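Local coordinates for protein viral CASP8 and FADD-like apoptosis regulator (Molluscum contagiosum virus subtype 1, PDB 2BBR) that blocks death-receptor-induced apoptosis by associating with the death-inducing signalling complex and interfering with caspase-8 recruitment and activation, and also suppresses host NF-kappa-B signalling, at residues R113-F118 with A158-T163. Numbering follows the deposited sequence.
Sequences RALRLF and ADMLRT
L115 and M160 interlock at the tight centre of this helix pair, each side chain reaching the opposite backbone. The methyl CE of M160 lies 3.3 Å from O of L115, a close approach of a methyl to a backbone carbonyl oxygen, while CD2 of L115 rests 3.8 Å from CB of M160. A bend at the last torsion of the methionine (chi3 56°) turns CE onto helix 109-122. The other leucine branch points deeper: CD1 of L115 meets CD2 of L161 at 4.1 Å, and from there the apolar layer continues through F136 and L139 of helix 136-145 and through L169 and L173 of helix 167-187.

Beside this buried core, F118 carries the contact outward with its ring, lying against M160 and T163. CB lies near CG of M160, CE2 passes 3.7 Å from O of M160, and the far end meets T163, whose CG2 sits 4.1 Å from the ring centroid in an off-centre CH-pi contact. T163 is solvent-exposed, and its methyl is directed at the CE2/CZ end of the ring because OG1 is turned back beside the backbone N (chi1 -60°), where it bonds to O of D159 at 3.0 Å. That carbonyl also accepts T163 N, from the opposite face of its plane. On the outer surface, R162 NH1 and D159 OD1 form a salt bridge turned away from segment 113-118.

No hydrogen bond joins segments 113-118 and 158-163, whose axes approach to 10.0 Å at 125° between their N-to-C directions. The pair joins helix 109-122 to helix 155-163 in the second death effector domain, as part of the helical bundle of the death fold.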
# COMPACT_ATOMS: atom_id res chain seq x y z
N ARG A 113 -6.24 -13.69 -10.40
CA ARG A 113 -7.26 -13.81 -11.44
C ARG A 113 -8.59 -14.23 -10.81
O ARG A 113 -9.64 -13.68 -11.13
CB ARG A 113 -6.84 -14.84 -12.49
CG ARG A 113 -7.92 -15.15 -13.52
CD ARG A 113 -7.60 -16.45 -14.24
NE ARG A 113 -7.29 -17.50 -13.28
CZ ARG A 113 -8.13 -17.94 -12.35
NH1 ARG A 113 -9.35 -17.42 -12.25
NH2 ARG A 113 -7.75 -18.88 -11.50
N ALA A 114 -8.54 -15.20 -9.90
CA ALA A 114 -9.76 -15.68 -9.25
C ALA A 114 -10.42 -14.54 -8.47
O ALA A 114 -11.63 -14.38 -8.50
CB ALA A 114 -9.43 -16.83 -8.31
N LEU A 115 -9.60 -13.74 -7.78
CA LEU A 115 -10.13 -12.62 -7.00
C LEU A 115 -10.80 -11.59 -7.90
O LEU A 115 -11.86 -11.06 -7.55
CB LEU A 115 -9.00 -11.97 -6.19
CG LEU A 115 -8.43 -12.83 -5.06
CD1 LEU A 115 -7.22 -12.15 -4.47
CD2 LEU A 115 -9.50 -13.07 -4.00
N ARG A 116 -10.19 -11.30 -9.04
CA ARG A 116 -10.77 -10.33 -9.96
C ARG A 116 -12.13 -10.83 -10.45
O ARG A 116 -13.07 -10.06 -10.60
CB ARG A 116 -9.85 -10.07 -11.16
CG ARG A 116 -8.55 -9.35 -10.82
CD ARG A 116 -7.86 -8.85 -12.09
NE ARG A 116 -7.62 -9.94 -13.03
CZ ARG A 116 -6.45 -10.53 -13.21
NH1 ARG A 116 -5.39 -10.14 -12.52
NH2 ARG A 116 -6.34 -11.53 -14.08
N LEU A 117 -12.21 -12.14 -10.69
CA LEU A 117 -13.46 -12.74 -11.14
C LEU A 117 -14.51 -12.68 -10.04
O LEU A 117 -15.68 -12.41 -10.30
CB LEU A 117 -13.22 -14.19 -11.59
CG LEU A 117 -12.28 -14.36 -12.79
CD1 LEU A 117 -12.17 -15.83 -13.15
CD2 LEU A 117 -12.80 -13.55 -13.97
N PHE A 118 -14.10 -12.94 -8.79
CA PHE A 118 -15.04 -12.88 -7.67
C PHE A 118 -15.61 -11.47 -7.57
O PHE A 118 -16.80 -11.28 -7.35
CB PHE A 118 -14.36 -13.20 -6.33
CG PHE A 118 -13.85 -14.61 -6.20
CD1 PHE A 118 -14.36 -15.64 -6.99
CD2 PHE A 118 -12.87 -14.90 -5.26
CE1 PHE A 118 -13.89 -16.94 -6.83
CE2 PHE A 118 -12.40 -16.20 -5.10
CZ PHE A 118 -12.91 -17.23 -5.89
N ALA A 158 -11.86 -9.75 2.61
CA ALA A 158 -11.58 -10.89 3.47
C ALA A 158 -12.43 -12.08 3.01
O ALA A 158 -11.95 -13.21 2.95
CB ALA A 158 -11.90 -10.55 4.92
N ASP A 159 -13.69 -11.80 2.68
CA ASP A 159 -14.60 -12.84 2.20
C ASP A 159 -14.09 -13.46 0.91
O ASP A 159 -14.18 -14.67 0.71
CB ASP A 159 -16.00 -12.27 1.94
CG ASP A 159 -16.72 -11.84 3.20
OD1 ASP A 159 -16.36 -12.32 4.29
OD2 ASP A 159 -17.66 -11.04 3.08
N MET A 160 -13.57 -12.62 0.02
CA MET A 160 -13.04 -13.10 -1.25
C MET A 160 -11.84 -14.01 -1.01
O MET A 160 -11.71 -15.06 -1.65
CB MET A 160 -12.64 -11.91 -2.13
CG MET A 160 -13.83 -11.13 -2.68
SD MET A 160 -13.43 -9.48 -3.30
CE MET A 160 -12.16 -9.86 -4.52
N LEU A 161 -10.98 -13.62 -0.08
CA LEU A 161 -9.81 -14.43 0.24
C LEU A 161 -10.22 -15.75 0.89
O LEU A 161 -9.58 -16.78 0.66
CB LEU A 161 -8.87 -13.63 1.16
CG LEU A 161 -8.21 -12.44 0.46
CD1 LEU A 161 -7.64 -11.47 1.49
CD2 LEU A 161 -7.12 -12.94 -0.48
N ARG A 162 -11.28 -15.72 1.69
CA ARG A 162 -11.76 -16.94 2.33
C ARG A 162 -12.28 -17.91 1.26
O ARG A 162 -12.01 -19.11 1.32
CB ARG A 162 -12.89 -16.62 3.32
CG ARG A 162 -13.32 -17.83 4.14
CD ARG A 162 -14.49 -17.53 5.07
NE ARG A 162 -14.18 -16.47 6.03
CZ ARG A 162 -14.66 -15.23 5.95
NH1 ARG A 162 -15.46 -14.88 4.96
NH2 ARG A 162 -14.32 -14.33 6.87
N THR A 163 -13.00 -17.38 0.28
CA THR A 163 -13.53 -18.19 -0.80
C THR A 163 -12.39 -18.86 -1.56
O THR A 163 -12.51 -20.00 -2.02
CB THR A 163 -14.35 -17.33 -1.79
OG1 THR A 163 -15.43 -16.71 -1.09
CG2 THR A 163 -14.89 -18.19 -2.92